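Local coordinates for protein ABC transporter (Caldanaerobius, PDB 4G68) that probably captures xylan-derived xylo-oligosaccharides outside the cell and hands them to an ABC importer of a thermophilic bacterium, at residues I172-Q177 against D372-I377; E286-F291 against N303-A308; G342-L347 against S412-D417; T379-W384 against I399-N404. All coordinates share one frame; numbering follows the deposited sequence.

Contact 1 of 4, residues I172-Q177 against D372-I377. With XYP (beta-D-xylopyranose), chain D.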
loop_
_atom_site.group_PDB
_atom_site.type_symbol
_atom_site.label_atom_id
_atom_site.label_comp_id
_atom_site.label_asym_id
_atom_site.label_seq_id
_atom_site.Cartn_x
_atom_site.Cartn_y
_atom_site.Cartn_z
ATOM N N ILE A 172 -2.637 0.451 -16.988
ATOM C CA ILE A 172 -3.630 1.548 -16.754
ATOM C C ILE A 172 -3.706 1.775 -15.240
ATOM O O ILE A 172 -4.156 0.893 -14.483
ATOM C CB ILE A 172 -5.041 1.185 -17.244
ATOM C CG1 ILE A 172 -5.046 0.838 -18.773
ATOM C CG2 ILE A 172 -6.012 2.300 -16.916
ATOM C CD1 ILE A 172 -4.720 1.975 -19.772
ATOM N N PRO A 173 -3.192 2.894 -14.752
ATOM C CA PRO A 173 -3.238 3.123 -13.296
ATOM C C PRO A 173 -4.686 3.216 -12.770
ATOM O O PRO A 173 -5.590 3.601 -13.513
ATOM C CB PRO A 173 -2.542 4.474 -13.129
ATOM C CG PRO A 173 -1.736 4.626 -14.431
ATOM C CD PRO A 173 -2.651 4.052 -15.477
ATOM N N PHE A 174 -4.904 2.817 -11.525
ATOM C CA PHE A 174 -6.228 3.042 -10.915
ATOM C C PHE A 174 -6.162 3.586 -9.487
ATOM O O PHE A 174 -7.122 4.229 -9.017
ATOM C CB PHE A 174 -7.135 1.828 -11.042
ATOM C CG PHE A 174 -6.810 0.704 -10.071
ATOM C CD1 PHE A 174 -7.437 0.647 -8.827
ATOM C CD2 PHE A 174 -5.861 -0.328 -10.451
ATOM C CE1 PHE A 174 -7.121 -0.443 -7.928
ATOM C CE2 PHE A 174 -5.594 -1.382 -9.567
ATOM C CZ PHE A 174 -6.191 -1.405 -8.331
ATOM N N ASP A 175 -5.064 3.369 -8.786
ATOM C CA ASP A 175 -4.966 3.908 -7.382
ATOM C C ASP A 175 -3.589 4.326 -6.882
ATOM O O ASP A 175 -2.547 3.938 -7.467
ATOM C CB ASP A 175 -5.833 3.174 -6.315
ATOM C CG ASP A 175 -5.292 1.833 -5.866
ATOM O OD1 ASP A 175 -4.173 1.480 -6.126
ATOM O OD2 ASP A 175 -6.066 1.079 -5.217
ATOM N N GLN A 176 -3.609 5.168 -5.851
ATOM C CA GLN A 176 -2.402 5.663 -5.213
ATOM C C GLN A 176 -2.397 5.187 -3.780
ATOM O O GLN A 176 -3.476 4.939 -3.165
ATOM C CB GLN A 176 -2.314 7.190 -5.135
ATOM C CG GLN A 176 -2.683 7.979 -6.373
ATOM C CD GLN A 176 -2.753 9.427 -6.023
ATOM O OE1 GLN A 176 -2.130 9.863 -5.020
ATOM N NE2 GLN A 176 -3.492 10.215 -6.842
ATOM N N GLN A 177 -1.191 5.009 -3.271
ATOM C CA GLN A 177 -1.054 4.614 -1.882
ATOM C C GLN A 177 -0.410 5.766 -1.079
ATOM O O GLN A 177 0.296 6.610 -1.638
ATOM C CB GLN A 177 -0.130 3.378 -1.801
ATOM C CG GLN A 177 -0.841 2.128 -2.378
ATOM C CD GLN A 177 -0.014 0.873 -2.124
ATOM O OE1 GLN A 177 1.113 0.938 -1.586
ATOM N NE2 GLN A 177 -0.571 -0.279 -2.549
ATOM N N ASP A 372 -12.968 5.213 -8.709
ATOM C CA ASP A 372 -14.166 5.796 -8.053
ATOM C C ASP A 372 -14.600 4.985 -6.838
ATOM O O ASP A 372 -14.942 5.600 -5.826
ATOM C CB ASP A 372 -15.344 5.834 -9.017
ATOM C CG ASP A 372 -15.183 6.881 -10.143
ATOM O OD1 ASP A 372 -14.181 7.533 -10.243
ATOM O OD2 ASP A 372 -16.175 6.994 -10.961
ATOM N N MET A 373 -14.599 3.644 -6.918
ATOM C CA MET A 373 -15.013 2.782 -5.808
ATOM C C MET A 373 -14.047 3.049 -4.642
ATOM O O MET A 373 -14.494 3.217 -3.517
ATOM C CB MET A 373 -14.897 1.263 -6.175
ATOM C CG MET A 373 -15.192 0.266 -5.041
ATOM S SD MET A 373 -14.614 -1.464 -5.421
ATOM C CE MET A 373 -12.873 -1.281 -5.127
ATOM N N ASP A 374 -12.749 3.071 -4.924
ATOM C CA ASP A 374 -11.713 3.263 -3.892
ATOM C C ASP A 374 -11.994 4.543 -3.136
ATOM O O ASP A 374 -11.920 4.608 -1.923
ATOM C CB ASP A 374 -10.328 3.397 -4.493
ATOM C CG ASP A 374 -9.650 2.107 -4.774
ATOM O OD1 ASP A 374 -10.006 1.012 -4.243
ATOM O OD2 ASP A 374 -8.646 2.174 -5.533
ATOM N N TYR A 375 -12.346 5.567 -3.888
ATOM C CA TYR A 375 -12.554 6.904 -3.290
ATOM C C TYR A 375 -13.799 6.863 -2.414
ATOM O O TYR A 375 -13.812 7.410 -1.309
ATOM C CB TYR A 375 -12.763 7.911 -4.388
ATOM C CG TYR A 375 -12.798 9.333 -3.930
ATOM C CD1 TYR A 375 -11.890 9.796 -2.980
ATOM C CD2 TYR A 375 -13.705 10.231 -4.518
ATOM C CE1 TYR A 375 -11.870 11.127 -2.607
ATOM C CE2 TYR A 375 -13.714 11.559 -4.140
ATOM C CZ TYR A 375 -12.792 11.986 -3.197
ATOM O OH TYR A 375 -12.791 13.308 -2.824
ATOM N N LEU A 376 -14.843 6.211 -2.912
ATOM C CA LEU A 376 -16.110 6.138 -2.142
ATOM C C LEU A 376 -16.065 5.255 -0.932
ATOM O O LEU A 376 -16.737 5.560 0.074
ATOM C CB LEU A 376 -17.266 5.671 -3.043
ATOM C CG LEU A 376 -17.738 6.708 -4.102
ATOM C CD1 LEU A 376 -18.687 5.979 -5.036
ATOM C CD2 LEU A 376 -18.378 7.917 -3.432
ATOM N N ILE A 377 -15.373 4.109 -0.992
ATOM C CA ILE A 377 -15.364 3.228 0.191
ATOM C C ILE A 377 -14.044 3.230 1.024
ATOM O O ILE A 377 -13.928 2.480 2.007
ATOM C CB ILE A 377 -15.765 1.776 -0.119
ATOM C CG1 ILE A 377 -14.805 1.116 -1.091
ATOM C CG2 ILE A 377 -17.214 1.713 -0.646
ATOM C CD1 ILE A 377 -15.110 -0.358 -1.325
HETATM C C1 XYP D . -0.017 -4.021 -0.666
HETATM C C2 XYP D . 0.968 -5.143 -0.977
HETATM C C3 XYP D . 2.274 -4.841 -0.234
HETATM C C4 XYP D . 2.766 -3.392 -0.480
HETATM C C5 XYP D . 1.629 -2.340 -0.336
HETATM O O2 XYP D . 0.388 -6.382 -0.619
HETATM O O3 XYP D . 3.237 -5.818 -0.686
HETATM O O4 XYP D . 3.846 -3.028 0.384
HETATM O O5 XYP D . 0.478 -2.760 -1.059
#
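Asp-175 and Asp-374 meet because of their first torsions: in Asp-175 CG sits between the backbone N and the carbonyl carbon (chi1 76°), while in Asp-374 it lies opposite the carbonyl carbon (chi1 -84°). The setting is a classic beta bulge in the central sheet of a periplasmic-binding-protein fold, where Phe-174 and Asp-175 both face Gly-345 of the neighbouring strand and helix 356-377 packs beside them. The two carboxylates approach with OD2 of Asp-175 only 2.8 Å from OD2 of Asp-374, their planes 22° apart. Two acceptors so close in a buried place suggest that the pair may share a proton, or at least that the ionisation of one acid is shifted. The other oxygen of Asp-374, OD1, is hydrogen-bonded to Thr-379 OG1, which helps to fix the rotation of that carboxylate. Phe-174 presents its edge to the same acid, CD1 lying 3.8 Å from Asp-374 OD2 near the ring plane, and OD1 of Asp-175 stands over one ring face, offset toward the rim. Further along the strand, the extended side chain of Gln-177 reaches the glycan pocket, where NE2 donates to O5 of the chain D xylopyranose at 3.1 Å.

Contact 2 of 4, residues E286-F291 against N303-A308. With XYP (beta-D-xylopyranose), chain B.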
loop_
_atom_site.group_PDB
_atom_site.type_symbol
_atom_site.label_atom_id
_atom_site.label_comp_id
_atom_site.label_asym_id
_atom_site.label_seq_id
_atom_site.Cartn_x
_atom_site.Cartn_y
_atom_site.Cartn_z
ATOM N N GLU A 286 -6.200 -9.689 10.364
ATOM C CA GLU A 286 -6.467 -9.855 11.769
ATOM C C GLU A 286 -6.157 -8.606 12.573
ATOM O O GLU A 286 -6.810 -8.307 13.576
ATOM C CB GLU A 286 -5.670 -11.046 12.339
ATOM C CG GLU A 286 -6.324 -12.343 11.848
ATOM C CD GLU A 286 -5.440 -13.598 11.963
ATOM O OE1 GLU A 286 -4.221 -13.495 12.041
ATOM O OE2 GLU A 286 -6.015 -14.742 11.854
ATOM N N ALA A 287 -5.149 -7.887 12.138
ATOM C CA ALA A 287 -4.817 -6.620 12.830
ATOM C C ALA A 287 -5.830 -5.519 12.548
ATOM O O ALA A 287 -6.188 -4.760 13.474
ATOM C CB ALA A 287 -3.434 -6.198 12.385
ATOM N N THR A 288 -6.339 -5.437 11.297
ATOM C CA THR A 288 -7.409 -4.413 11.032
ATOM C C THR A 288 -8.663 -4.782 11.820
ATOM O O THR A 288 -9.376 -3.898 12.266
ATOM C CB THR A 288 -7.737 -4.230 9.542
ATOM O OG1 THR A 288 -8.262 -5.454 9.013
ATOM C CG2 THR A 288 -6.496 -3.774 8.727
ATOM N N ALA A 289 -8.954 -6.067 11.982
ATOM C CA ALA A 289 -10.075 -6.468 12.886
ATOM C C ALA A 289 -9.851 -6.070 14.351
ATOM O O ALA A 289 -10.751 -5.624 15.007
ATOM C CB ALA A 289 -10.405 -7.969 12.751
ATOM N N GLU A 290 -8.655 -6.263 14.865
ATOM C CA GLU A 290 -8.300 -5.764 16.170
ATOM C C GLU A 290 -8.560 -4.257 16.313
ATOM O O GLU A 290 -9.162 -3.791 17.275
ATOM C CB GLU A 290 -6.834 -6.140 16.344
ATOM C CG GLU A 290 -6.251 -5.887 17.644
ATOM C CD GLU A 290 -4.776 -6.253 17.620
ATOM O OE1 GLU A 290 -4.246 -6.702 16.639
ATOM O OE2 GLU A 290 -4.112 -6.047 18.593
ATOM N N PHE A 291 -8.139 -3.499 15.313
ATOM C CA PHE A 291 -8.270 -2.044 15.399
ATOM C C PHE A 291 -9.698 -1.609 15.197
ATOM O O PHE A 291 -10.142 -0.740 15.890
ATOM C CB PHE A 291 -7.374 -1.383 14.332
ATOM C CG PHE A 291 -7.243 0.135 14.501
ATOM C CD1 PHE A 291 -6.534 0.660 15.554
ATOM C CD2 PHE A 291 -7.827 1.011 13.583
ATOM C CE1 PHE A 291 -6.442 2.079 15.713
ATOM C CE2 PHE A 291 -7.733 2.416 13.734
ATOM C CZ PHE A 291 -7.036 2.966 14.806
ATOM N N ASN A 303 -3.112 3.648 3.385
ATOM C CA ASN A 303 -4.429 4.275 3.267
ATOM C C ASN A 303 -5.485 3.251 2.845
ATOM O O ASN A 303 -6.654 3.445 3.125
ATOM C CB ASN A 303 -4.339 5.298 2.114
ATOM C CG ASN A 303 -4.020 4.607 0.812
ATOM O OD1 ASN A 303 -2.930 4.115 0.573
ATOM N ND2 ASN A 303 -5.038 4.535 -0.049
ATOM N N PHE A 304 -5.060 2.133 2.223
ATOM C CA PHE A 304 -6.010 1.128 1.720
ATOM C C PHE A 304 -6.761 0.394 2.812
ATOM O O PHE A 304 -7.842 -0.193 2.561
ATOM C CB PHE A 304 -5.352 0.122 0.749
ATOM C CG PHE A 304 -3.975 -0.317 1.189
ATOM C CD1 PHE A 304 -3.781 -1.183 2.284
ATOM C CD2 PHE A 304 -2.875 0.166 0.531
ATOM C CE1 PHE A 304 -2.465 -1.546 2.696
ATOM C CE2 PHE A 304 -1.581 -0.164 0.929
ATOM C CZ PHE A 304 -1.367 -1.034 2.008
ATOM N N ASP A 305 -6.160 0.417 4.003
ATOM C CA ASP A 305 -6.730 -0.162 5.206
ATOM C C ASP A 305 -7.883 0.660 5.787
ATOM O O ASP A 305 -8.655 0.178 6.663
ATOM C CB ASP A 305 -5.677 -0.515 6.220
ATOM C CG ASP A 305 -4.796 -1.731 5.790
ATOM O OD1 ASP A 305 -5.200 -2.534 4.940
ATOM O OD2 ASP A 305 -3.678 -1.824 6.259
ATOM N N ALA A 306 -8.015 1.891 5.334
ATOM C CA ALA A 306 -9.054 2.755 5.846
ATOM C C ALA A 306 -10.411 2.105 5.760
ATOM O O ALA A 306 -11.262 2.283 6.661
ATOM C CB ALA A 306 -9.059 4.044 5.060
ATOM N N ALA A 307 -10.717 1.452 4.622
ATOM C CA ALA A 307 -11.971 0.755 4.549
ATOM C C ALA A 307 -12.300 -0.185 5.661
ATOM O O ALA A 307 -13.505 -0.254 6.041
ATOM C CB ALA A 307 -12.094 0.001 3.180
ATOM N N ALA A 308 -11.299 -0.923 6.160
ATOM C CA ALA A 308 -11.571 -1.867 7.259
ATOM C C ALA A 308 -12.135 -1.111 8.462
ATOM O O ALA A 308 -12.792 -1.710 9.289
ATOM C CB ALA A 308 -10.284 -2.627 7.699
HETATM C C1 XYP B . -5.171 -4.065 -0.760
HETATM C C2 XYP B . -4.613 -2.926 -1.619
HETATM C C3 XYP B . -3.249 -3.424 -2.149
HETATM C C4 XYP B . -2.408 -3.698 -0.923
HETATM C C5 XYP B . -3.098 -4.742 -0.023
HETATM O O2 XYP B . -5.498 -2.769 -2.727
HETATM O O3 XYP B . -2.707 -2.279 -2.841
HETATM O O4 XYP B . -1.176 -4.241 -1.410
HETATM O O5 XYP B . -4.370 -4.209 0.368
#
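The ring of Phe-304 lies flat beneath the xylopyranose of chain B, whose C4 stands 3.9 Å above the ring plane and over its centre, while OD1 of Asp-305 lies in plane at the ring edge. This sugar-on-aromatic platform is a familiar device of carbohydrate-binding proteins. Sugar O5 is 3.6 Å from Phe-304 CD1, and the CB of Phe-304 also comes under the pyranose at C2. Behind the platform, the side chains of Asp-305 and Ala-308 meet Thr-288 of helix 284-292. The methyl of Ala-308 meets CB of Thr-288 at 3.5 Å, the closest approach between the segments, and CG2 of Thr-288 lies 4.0 Å from CG of Asp-305, the two side chains crossing at about a right angle. The threonine turns its methyl to the acid because CG2 lies opposite the carbonyl carbon; OG1 is hydrogen-bonded to Asp-285 O in its own helix. The polar end of Asp-305 is likewise engaged, OD2 with Tyr-299 OH and OD1 in a salt bridge to Arg-284, which also binds the chain B sugar. The contact joins helix 284-292 to the 3-10 segment 303-305 and the helix that follows, with strand 298-300 touching Thr-288 and strand 168-184 flanking Phe-304 through Gln-177.

Contact 3 of 4, residues G342-L347 against S412-D417. With XYP (beta-D-xylopyranose), chain D.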
loop_
_atom_site.group_PDB
_atom_site.type_symbol
_atom_site.label_atom_id
_atom_site.label_comp_id
_atom_site.label_asym_id
_atom_site.label_seq_id
_atom_site.Cartn_x
_atom_site.Cartn_y
_atom_site.Cartn_z
ATOM N N GLY A 342 2.626 6.384 -3.473
ATOM C CA GLY A 342 2.776 6.863 -4.876
ATOM C C GLY A 342 1.687 6.167 -5.700
ATOM O O GLY A 342 0.862 5.424 -5.183
ATOM N N THR A 343 1.686 6.422 -7.014
ATOM C CA THR A 343 0.616 5.815 -7.836
ATOM C C THR A 343 1.085 4.467 -8.245
ATOM O O THR A 343 1.888 4.362 -9.142
ATOM C CB THR A 343 0.271 6.705 -9.071
ATOM O OG1 THR A 343 -0.201 7.980 -8.565
ATOM C CG2 THR A 343 -0.916 6.073 -9.843
ATOM N N VAL A 344 0.623 3.436 -7.537
ATOM C CA VAL A 344 1.199 2.114 -7.738
ATOM C C VAL A 344 0.135 1.027 -7.998
ATOM O O VAL A 344 0.526 -0.093 -8.327
ATOM C CB VAL A 344 2.105 1.714 -6.527
ATOM C CG1 VAL A 344 3.246 2.694 -6.326
ATOM C CG2 VAL A 344 1.299 1.628 -5.285
ATOM N N GLY A 345 -1.162 1.312 -7.817
ATOM C CA GLY A 345 -2.239 0.287 -8.169
ATOM C C GLY A 345 -2.468 0.411 -9.691
ATOM O O GLY A 345 -2.832 1.492 -10.153
ATOM N N ALA A 346 -2.355 -0.681 -10.446
ATOM C CA ALA A 346 -2.596 -0.643 -11.916
ATOM C C ALA A 346 -3.237 -1.956 -12.406
ATOM O O ALA A 346 -3.141 -3.014 -11.746
ATOM C CB ALA A 346 -1.281 -0.438 -12.646
ATOM N N LEU A 347 -3.925 -1.817 -13.528
ATOM C CA LEU A 347 -4.298 -3.026 -14.296
ATOM C C LEU A 347 -3.409 -3.188 -15.477
ATOM O O LEU A 347 -3.041 -2.189 -16.093
ATOM C CB LEU A 347 -5.770 -2.921 -14.749
ATOM C CG LEU A 347 -6.812 -2.618 -13.659
ATOM C CD1 LEU A 347 -8.213 -2.677 -14.311
ATOM C CD2 LEU A 347 -6.801 -3.742 -12.610
ATOM N N SER A 412 7.737 11.405 -2.141
ATOM C CA SER A 412 7.199 10.106 -1.708
ATOM C C SER A 412 8.021 9.040 -2.377
ATOM O O SER A 412 8.761 9.329 -3.349
ATOM C CB SER A 412 5.720 9.973 -2.037
ATOM O OG SER A 412 5.504 10.043 -3.448
ATOM N N VAL A 413 7.953 7.819 -1.833
ATOM C CA VAL A 413 8.618 6.659 -2.438
ATOM C C VAL A 413 7.763 5.462 -2.077
ATOM O O VAL A 413 7.238 5.438 -0.988
ATOM C CB VAL A 413 10.110 6.473 -1.895
ATOM C CG1 VAL A 413 10.186 6.196 -0.380
ATOM C CG2 VAL A 413 10.802 5.396 -2.695
ATOM N N PRO A 414 7.569 4.513 -3.012
ATOM C CA PRO A 414 6.715 3.319 -2.776
ATOM C C PRO A 414 7.313 2.437 -1.698
ATOM O O PRO A 414 8.553 2.452 -1.496
ATOM C CB PRO A 414 6.781 2.578 -4.110
ATOM C CG PRO A 414 6.923 3.705 -5.110
ATOM C CD PRO A 414 7.886 4.641 -4.441
ATOM N N ALA A 415 6.459 1.648 -1.053
ATOM C CA ALA A 415 6.986 0.668 -0.069
ATOM C C ALA A 415 8.040 -0.201 -0.723
ATOM O O ALA A 415 7.951 -0.480 -1.926
ATOM C CB ALA A 415 5.844 -0.175 0.394
ATOM N N TRP A 416 9.068 -0.611 0.026
ATOM C CA TRP A 416 10.228 -1.111 -0.610
ATOM C C TRP A 416 9.971 -2.436 -1.316
ATOM O O TRP A 416 10.725 -2.801 -2.215
ATOM C CB TRP A 416 11.370 -1.287 0.402
ATOM C CG TRP A 416 11.913 0.038 0.910
ATOM C CD1 TRP A 416 11.304 1.327 0.918
ATOM C CD2 TRP A 416 13.195 0.213 1.571
ATOM N NE1 TRP A 416 12.130 2.220 1.549
ATOM C CE2 TRP A 416 13.272 1.608 1.975
ATOM C CE3 TRP A 416 14.251 -0.658 1.891
ATOM C CZ2 TRP A 416 14.411 2.135 2.634
ATOM C CZ3 TRP A 416 15.359 -0.124 2.563
ATOM C CH2 TRP A 416 15.434 1.238 2.914
ATOM N N ASP A 417 8.973 -3.216 -0.887
ATOM C CA ASP A 417 8.707 -4.507 -1.563
ATOM C C ASP A 417 7.882 -4.369 -2.864
ATOM O O ASP A 417 7.658 -5.397 -3.533
ATOM C CB ASP A 417 7.977 -5.485 -0.641
ATOM C CG ASP A 417 6.538 -5.006 -0.277
ATOM O OD1 ASP A 417 6.206 -3.791 -0.438
ATOM O OD2 ASP A 417 5.729 -5.889 0.151
HETATM C C1 XYP D . -0.017 -4.021 -0.666
HETATM C C2 XYP D . 0.968 -5.143 -0.977
HETATM C C3 XYP D . 2.274 -4.841 -0.234
HETATM C C4 XYP D . 2.766 -3.392 -0.480
HETATM C C5 XYP D . 1.629 -2.340 -0.336
HETATM O O2 XYP D . 0.388 -6.382 -0.619
HETATM O O3 XYP D . 3.237 -5.818 -0.686
HETATM O O4 XYP D . 3.846 -3.028 0.384
HETATM O O5 XYP D . 0.478 -2.760 -1.059
#
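Val-344 and Pro-414 cross obliquely, the valine putting one methyl branch, CG1, 4.0 Å from CG of the proline ring. CG1 can make this approach because it stands opposite the carbonyl carbon (chi1 -60°), on a residue that shares a classic beta bulge with Gly-345, both facing Asp-175. Nearby, the hydroxyl end of Ser-412 comes alongside the bare backbone of Gly-342, OG lying 4.4 Å from CA; Gly-342 has a positive phi (132°), a conformation that a glycine readily adopts. Beyond Pro-414, the methyl of Ala-415, at the N-cap position of helix 416-419, lies 3.5 Å from O4 of the chain D xylopyranose. Asp-417 then takes two sugar hydroxyls with one carboxylate: O4 donates to OD1 and O3 to OD2, each at 2.6 Å. No hydrogen bond ties the two segments, so the join is van der Waals packing, whereas the carboxylate of Asp-417 is directed at the sugar, a bidentate grip suited to recognising its adjacent O3 and O4 hydroxyls.

Contact 4 of 4, residues T379-W384 against I399-N404. With XYS (alpha-D-xylopyranose), chain C.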
loop_
_atom_site.group_PDB
_atom_site.type_symbol
_atom_site.label_atom_id
_atom_site.label_comp_id
_atom_site.label_asym_id
_atom_site.label_seq_id
_atom_site.Cartn_x
_atom_site.Cartn_y
_atom_site.Cartn_z
ATOM N N THR A 379 -11.001 2.176 0.171
ATOM C CA THR A 379 -10.067 1.080 -0.047
ATOM C C THR A 379 -8.863 1.572 -0.870
ATOM O O THR A 379 -7.927 0.827 -1.089
ATOM C CB THR A 379 -10.733 -0.068 -0.861
ATOM O OG1 THR A 379 -11.482 0.479 -1.917
ATOM C CG2 THR A 379 -11.695 -0.871 0.025
ATOM N N GLY A 380 -8.870 2.829 -1.292
ATOM C CA GLY A 380 -7.675 3.353 -1.975
ATOM C C GLY A 380 -7.812 4.824 -2.237
ATOM O O GLY A 380 -8.858 5.377 -1.906
ATOM N N LEU A 381 -6.736 5.465 -2.730
ATOM C CA LEU A 381 -6.794 6.883 -3.125
ATOM C C LEU A 381 -6.895 6.892 -4.653
ATOM O O LEU A 381 -6.151 6.240 -5.312
ATOM C CB LEU A 381 -5.566 7.639 -2.589
ATOM C CG LEU A 381 -5.552 7.849 -1.051
ATOM C CD1 LEU A 381 -4.105 8.175 -0.618
ATOM C CD2 LEU A 381 -6.457 9.054 -0.775
ATOM N N PRO A 382 -7.876 7.593 -5.219
ATOM C CA PRO A 382 -8.154 7.437 -6.653
ATOM C C PRO A 382 -6.941 7.998 -7.512
ATOM O O PRO A 382 -6.281 9.015 -7.091
ATOM C CB PRO A 382 -9.391 8.363 -6.870
ATOM C CG PRO A 382 -9.380 9.348 -5.731
ATOM C CD PRO A 382 -8.871 8.490 -4.557
ATOM N N ALA A 383 -6.679 7.347 -8.629
ATOM C CA ALA A 383 -5.710 7.866 -9.633
ATOM C C ALA A 383 -6.508 8.572 -10.762
ATOM O O ALA A 383 -5.924 9.374 -11.482
ATOM C CB ALA A 383 -4.837 6.753 -10.223
ATOM N N TRP A 384 -7.789 8.236 -10.937
ATOM C CA TRP A 384 -8.620 8.875 -11.969
ATOM C C TRP A 384 -9.254 10.106 -11.373
ATOM O O TRP A 384 -9.527 10.142 -10.159
ATOM C CB TRP A 384 -9.699 7.978 -12.466
ATOM C CG TRP A 384 -9.174 6.837 -13.350
ATOM C CD1 TRP A 384 -8.311 5.799 -12.942
ATOM C CD2 TRP A 384 -9.401 6.628 -14.766
ATOM N NE1 TRP A 384 -8.046 4.955 -13.988
ATOM C CE2 TRP A 384 -8.691 5.389 -15.129
ATOM C CE3 TRP A 384 -10.169 7.271 -15.750
ATOM C CZ2 TRP A 384 -8.705 4.867 -16.437
ATOM C CZ3 TRP A 384 -10.228 6.708 -17.049
ATOM C CH2 TRP A 384 -9.499 5.562 -17.412
ATOM N N ILE A 399 -11.051 11.733 3.044
ATOM C CA ILE A 399 -10.766 13.154 2.780
ATOM C C ILE A 399 -9.619 13.601 3.677
ATOM O O ILE A 399 -8.678 14.292 3.209
ATOM C CB ILE A 399 -12.007 14.013 3.021
ATOM C CG1 ILE A 399 -13.025 13.784 1.909
ATOM C CG2 ILE A 399 -11.657 15.466 3.050
ATOM C CD1 ILE A 399 -14.442 14.173 2.299
ATOM N N GLN A 400 -9.708 13.230 4.941
ATOM C CA GLN A 400 -8.620 13.491 5.863
ATOM C C GLN A 400 -7.261 12.910 5.432
ATOM O O GLN A 400 -6.203 13.534 5.633
ATOM C CB GLN A 400 -9.005 13.038 7.266
ATOM C CG GLN A 400 -8.093 13.625 8.353
ATOM C CD GLN A 400 -8.627 13.398 9.716
ATOM O OE1 GLN A 400 -8.829 14.394 10.477
ATOM N NE2 GLN A 400 -8.915 12.163 10.065
ATOM N N ILE A 401 -7.259 11.678 4.900
ATOM C CA ILE A 401 -5.991 11.148 4.354
ATOM C C ILE A 401 -5.434 12.101 3.301
ATOM O O ILE A 401 -4.246 12.389 3.293
ATOM C CB ILE A 401 -6.134 9.683 3.821
ATOM C CG1 ILE A 401 -6.267 8.759 5.045
ATOM C CG2 ILE A 401 -4.891 9.250 3.051
ATOM C CD1 ILE A 401 -6.730 7.336 4.699
ATOM N N MET A 402 -6.280 12.561 2.403
ATOM C CA MET A 402 -5.875 13.525 1.356
ATOM C C MET A 402 -5.338 14.787 2.005
ATOM O O MET A 402 -4.235 15.236 1.691
ATOM C CB MET A 402 -7.062 13.876 0.449
ATOM C CG MET A 402 -7.418 12.755 -0.502
ATOM S SD MET A 402 -8.626 13.415 -1.710
ATOM C CE MET A 402 -7.882 14.807 -2.289
ATOM N N ASN A 403 -6.071 15.300 2.988
ATOM C CA ASN A 403 -5.691 16.562 3.598
ATOM C C ASN A 403 -4.491 16.518 4.492
ATOM O O ASN A 403 -3.658 17.451 4.485
ATOM C CB ASN A 403 -6.888 17.100 4.404
ATOM C CG ASN A 403 -7.939 17.737 3.517
ATOM O OD1 ASN A 403 -7.676 18.000 2.360
ATOM N ND2 ASN A 403 -9.148 17.948 4.057
ATOM N N ASN A 404 -4.460 15.545 5.389
ATOM C CA ASN A 404 -3.352 15.437 6.321
ATOM C C ASN A 404 -2.050 14.809 5.796
ATOM O O ASN A 404 -0.970 15.115 6.310
ATOM C CB ASN A 404 -3.789 14.754 7.618
ATOM C CG ASN A 404 -4.754 15.608 8.427
ATOM O OD1 ASN A 404 -5.074 16.755 8.024
ATOM N ND2 ASN A 404 -5.232 15.067 9.559
HETATM C C1 XYS C . -10.179 -5.289 0.053
HETATM C C2 XYS C . -8.962 -6.240 0.119
HETATM C C3 XYS C . -7.628 -5.552 0.441
HETATM C C4 XYS C . -7.496 -4.233 -0.340
HETATM C C5 XYS C . -8.712 -3.346 -0.076
HETATM O O1 XYS C . -11.311 -5.705 0.750
HETATM O O2 XYS C . -9.105 -7.366 0.896
HETATM O O3 XYS C . -6.626 -6.457 0.148
HETATM O O4 XYS C . -6.244 -3.597 -0.225
HETATM O O5 XYS C . -9.909 -3.928 0.154
#
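Strand 381-382, a short antiparallel addition to strand 168-184 in the central sheet, packs here against helix 396-406, just beyond a pocket-lining threonine. Leu-381 carries the contact with both of its methyls. Its CD1 touches CG2 of Ile-401 at 3.9 Å, and CD2 reaches CG of Met-402 at 3.8 Å while staying 4.1 Å from the same CG2 of Ile-401. The leucine therefore spreads its fork over two consecutive residues of the helix. It crosses Ile-401 at a slant but runs antiparallel to the side chain of Met-402, the two sliding past one another. The isoleucine offers its branch methyl because CG2 stands opposite the backbone N, with CG1 opposite the carbonyl carbon (chi1 -72°). Met-402 is bent at its last torsion (chi3 52°), and it is CG, rather than the sulfur, that meets the leucine. The interface is wholly apolar. At the beginning of the same segment, Thr-379 packs its CG2 methyl 3.5 Å from O5 of the alpha-D-xylopyranose. Around the contact, Asn-303 and Ala-178 touch Leu-381, strands 168-184 and 321-324 flank Ile-401, and helix 356-377 lies against Pro-382.

How the contacts relate
From the N terminus, strand 168-184 supplies the first half of contact 1, which closes a long loop when helix 356-377 arrives. Contact 2 closes a short loop, from helix 284-292 to residues 303-308, wholly within that span. Contact 3 opens on strand 341-349, before contact 1 has closed, so the two cross; their strands are neighbours in the sheet, bonded from Phe-174 N to Gly-345 O. Contact 4 follows contact 1 in series, closes at helix 396-406 and falls entirely inside contact 3, which closes last at residues 412-417. The sheet ties contacts 1 and 4, Gln-176 N bonding to Leu-381 O, while contacts 2 and 4 pack together through Phe-304 and Thr-379. All four segment pairs place residues beside the bound glycan.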